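Local coordinates for protein type 3 secretion system regulator YopR (Yersinia pestis, PDB 1Z21) that may regulate assembly of the type III secretion injectisome by controlling secretion or polymerisation of the needle subunit, and contributes to virulence, at residues 11-16 against 25-30. Residues are numbered along the deposited sequence; the frame is centred on the assembly and turned at random.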
ATOM      1  N   GLU A  11       0.871  11.124  10.145  1.00 20.30           N
ATOM      2  CA  GLU A  11       2.164  11.774   9.954  1.00 20.65           C
ATOM      3  C   GLU A  11       3.116  11.442  11.116  1.00 19.78           C
ATOM      4  O   GLU A  11       4.308  11.266  10.896  1.00 19.66           O
ATOM      5  CB  GLU A  11       2.020  13.287   9.758  1.00 21.48           C
ATOM      6  CG  GLU A  11       3.297  13.979   9.279  1.00 23.97           C
ATOM      7  CD  GLU A  11       3.837  13.422   7.972  1.00 27.30           C
ATOM      8  OE1 GLU A  11       3.025  13.037   7.102  1.00 27.05           O
ATOM      9  OE2 GLU A  11       5.082  13.374   7.817  1.00 30.84           O
ATOM     10  N   VAL A  12       2.603  11.316  12.338  1.00 18.82           N
ATOM     11  CA  VAL A  12       3.453  10.872  13.454  1.00 18.12           C
ATOM     12  C   VAL A  12       4.045   9.485  13.165  1.00 17.49           C
ATOM     13  O   VAL A  12       5.213   9.218  13.463  1.00 17.73           O
ATOM     14  CB  VAL A  12       2.706  10.852  14.808  1.00 17.97           C
ATOM     15  CG1 VAL A  12       3.619  10.319  15.928  1.00 18.18           C
ATOM     16  CG2 VAL A  12       2.190  12.251  15.154  1.00 18.60           C
ATOM     17  N   LEU A  13       3.245   8.608  12.567  1.00 16.92           N
ATOM     18  CA  LEU A  13       3.710   7.283  12.184  1.00 16.16           C
ATOM     19  C   LEU A  13       4.855   7.385  11.183  1.00 16.03           C
ATOM     20  O   LEU A  13       5.872   6.715  11.325  1.00 15.17           O
ATOM     21  CB  LEU A  13       2.569   6.446  11.595  1.00 16.28           C
ATOM     22  CG  LEU A  13       1.631   5.787  12.599  1.00 16.86           C
ATOM     23  CD1 LEU A  13       0.306   5.391  11.964  1.00 17.21           C
ATOM     24  CD2 LEU A  13       2.291   4.582  13.224  1.00 17.49           C
ATOM     25  N   TRP A  14       4.689   8.219  10.160  1.00 16.92           N
ATOM     26  CA  TRP A  14       5.715   8.340   9.134  1.00 16.86           C
ATOM     27  C   TRP A  14       6.986   8.935   9.738  1.00 17.53           C
ATOM     28  O   TRP A  14       8.085   8.535   9.366  1.00 17.75           O
ATOM     29  CB  TRP A  14       5.227   9.157   7.941  1.00 16.83           C
ATOM     30  CG  TRP A  14       4.394   8.367   6.960  1.00 15.42           C
ATOM     31  CD1 TRP A  14       3.078   8.576   6.644  1.00 14.04           C
ATOM     32  CD2 TRP A  14       4.821   7.258   6.159  1.00 14.86           C
ATOM     33  NE1 TRP A  14       2.667   7.666   5.703  1.00 13.81           N
ATOM     34  CE2 TRP A  14       3.712   6.839   5.394  1.00 13.13           C
ATOM     35  CE3 TRP A  14       6.031   6.561   6.020  1.00 14.70           C
ATOM     36  CZ2 TRP A  14       3.779   5.776   4.492  1.00 14.19           C
ATOM     37  CZ3 TRP A  14       6.099   5.491   5.119  1.00 15.55           C
ATOM     38  CH2 TRP A  14       4.976   5.110   4.370  1.00 14.13           C
ATOM     39  N   GLN A  15       6.824   9.871  10.672  1.00 18.07           N
ATOM     40  CA  GLN A  15       7.953  10.477  11.379  1.00 18.87           C
ATOM     41  C   GLN A  15       8.782   9.411  12.056  1.00 18.45           C
ATOM     42  O   GLN A  15      10.008   9.394  11.909  1.00 18.56           O
ATOM     43  CB  GLN A  15       7.482  11.494  12.427  1.00 19.34           C
ATOM     44  CG  GLN A  15       7.042  12.839  11.862  1.00 21.55           C
ATOM     45  CD  GLN A  15       6.258  13.663  12.875  1.00 24.25           C
ATOM     46  OE1 GLN A  15       6.388  13.453  14.088  1.00 26.02           O
ATOM     47  NE2 GLN A  15       5.429  14.585  12.384  1.00 27.29           N
ATOM     48  N   GLN A  16       8.116   8.525  12.790  1.00 18.31           N
ATOM     49  CA  GLN A  16       8.802   7.463  13.512  1.00 18.47           C
ATOM     50  C   GLN A  16       9.384   6.431  12.563  1.00 18.58           C
ATOM     51  O   GLN A  16      10.464   5.898  12.815  1.00 18.97           O
ATOM     52  CB  GLN A  16       7.889   6.780  14.540  1.00 18.89           C
ATOM     53  CG  GLN A  16       7.634   7.583  15.804  1.00 20.27           C
ATOM     54  CD  GLN A  16       8.905   8.003  16.527  1.00 20.90           C
ATOM     55  OE1 GLN A  16       9.688   7.149  16.956  1.00 22.67           O
ATOM     56  NE2 GLN A  16       9.114   9.316  16.656  1.00 24.46           N
ATOM     57  N   HIS A  25       9.696  -2.101  10.862  1.00 19.11           N
ATOM     58  CA  HIS A  25       8.580  -2.674  10.113  1.00 19.54           C
ATOM     59  C   HIS A  25       7.292  -2.771  10.897  1.00 19.03           C
ATOM     60  O   HIS A  25       6.225  -2.906  10.309  1.00 18.75           O
ATOM     61  CB  HIS A  25       8.939  -4.059   9.588  1.00 20.47           C
ATOM     62  CG  HIS A  25      10.100  -4.053   8.656  1.00 23.80           C
ATOM     63  ND1 HIS A  25      10.374  -2.992   7.825  1.00 28.21           N
ATOM     64  CD2 HIS A  25      11.064  -4.972   8.429  1.00 28.13           C
ATOM     65  CE1 HIS A  25      11.458  -3.261   7.123  1.00 28.33           C
ATOM     66  NE2 HIS A  25      11.900  -4.453   7.473  1.00 27.30           N
ATOM     67  N   ALA A  26       7.375  -2.751  12.222  1.00 18.16           N
ATOM     68  CA  ALA A  26       6.171  -2.764  13.035  1.00 17.63           C
ATOM     69  C   ALA A  26       5.424  -1.454  12.842  1.00 17.02           C
ATOM     70  O   ALA A  26       4.204  -1.441  12.737  1.00 16.67           O
ATOM     71  CB  ALA A  26       6.511  -2.993  14.500  1.00 18.05           C
ATOM     72  N   VAL A  27       6.166  -0.355  12.735  1.00 16.14           N
ATOM     73  CA  VAL A  27       5.566   0.946  12.496  1.00 15.35           C
ATOM     74  C   VAL A  27       4.968   0.970  11.093  1.00 14.82           C
ATOM     75  O   VAL A  27       3.857   1.439  10.885  1.00 14.36           O
ATOM     76  CB  VAL A  27       6.595   2.077  12.668  1.00 15.84           C
ATOM     77  CG1 VAL A  27       5.983   3.412  12.291  1.00 16.45           C
ATOM     78  CG2 VAL A  27       7.102   2.112  14.120  1.00 15.22           C
ATOM     79  N   LEU A  28       5.716   0.448  10.131  1.00 14.99           N
ATOM     80  CA  LEU A  28       5.228   0.395   8.761  1.00 14.73           C
ATOM     81  C   LEU A  28       3.988  -0.503   8.636  1.00 14.67           C
ATOM     82  O   LEU A  28       3.088  -0.213   7.855  1.00 14.47           O
ATOM     83  CB  LEU A  28       6.347  -0.061   7.828  1.00 14.92           C
ATOM     84  CG  LEU A  28       6.060   0.030   6.327  1.00 14.07           C
ATOM     85  CD1 LEU A  28       5.742   1.446   5.895  1.00 15.71           C
ATOM     86  CD2 LEU A  28       7.255  -0.504   5.568  1.00 14.94           C
ATOM     87  N   GLU A  29       3.918  -1.567   9.425  1.00 15.00           N
ATOM     88  CA  GLU A  29       2.740  -2.434   9.427  1.00 15.66           C
ATOM     89  C   GLU A  29       1.504  -1.691   9.947  1.00 15.66           C
ATOM     90  O   GLU A  29       0.407  -1.807   9.393  1.00 15.56           O
ATOM     91  CB  GLU A  29       3.019  -3.702  10.247  1.00 16.20           C
ATOM     92  CG  GLU A  29       1.806  -4.581  10.517  1.00 17.29           C
ATOM     93  CD  GLU A  29       1.180  -5.139   9.258  1.00 19.24           C
ATOM     94  OE1 GLU A  29       1.848  -5.148   8.196  1.00 18.63           O
ATOM     95  OE2 GLU A  29       0.016  -5.564   9.337  1.00 18.59           O
ATOM     96  N   VAL A  30       1.663  -0.903  11.004  1.00 15.85           N
ATOM     97  CA  VAL A  30       0.557  -0.035  11.426  1.00 15.61           C
ATOM     98  C   VAL A  30       0.101   0.892  10.275  1.00 15.63           C
ATOM     99  O   VAL A  30      -1.099   1.006   9.976  1.00 15.51           O
ATOM    100  CB  VAL A  30       0.927   0.808  12.683  1.00 16.05           C
ATOM    101  CG1 VAL A  30      -0.252   1.671  13.091  1.00 16.28           C
ATOM    102  CG2 VAL A  30       1.327  -0.092  13.834  1.00 16.55           C
TER
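Leu13 and Val27 face each other where two consecutive helices pack, and they illustrate how a nearly antiparallel helix pair can be held mainly by apolar packing, with no hydrogen bond passing between 11-16 and 25-30. The two side chains run alongside each other with opposed headings, leaving CD2 of Leu13 4.0 Å from CG1 of Val27. The first torsion of Val27 (chi1 175°) swings CG1 anti to the backbone N and carries this methyl against the neighbouring helix, where it lies 3.4 Å from the backbone O of Leu13. Val30, one turn further along, meets the same leucine at about a right angle: its CG1 touches both methyls, CD1 and CD2 of Leu13 each lying 3.9 Å away.

These segments belong to helices 6-19 and 25-43, a helical hairpin within the all-helical, five-helix core domain of YopR. The axes of 11-16 and 25-30 come within 9.4 Å, their N-to-C directions 158° apart.

On the buried side the contact is aromatic-aliphatic. The six-membered end of the Trp14 indole reaches back to Leu28, bringing CH2 to 4.0 Å from its CD1, an oblique approach to the ring. Around them, helix 71-82 supplies Ile76 against Trp14 and Ala75 against Leu28. The indole is further fixed by a hydrogen bond from its NE1 to OD1 of Asp67 and by a cation-pi interaction with Arg72.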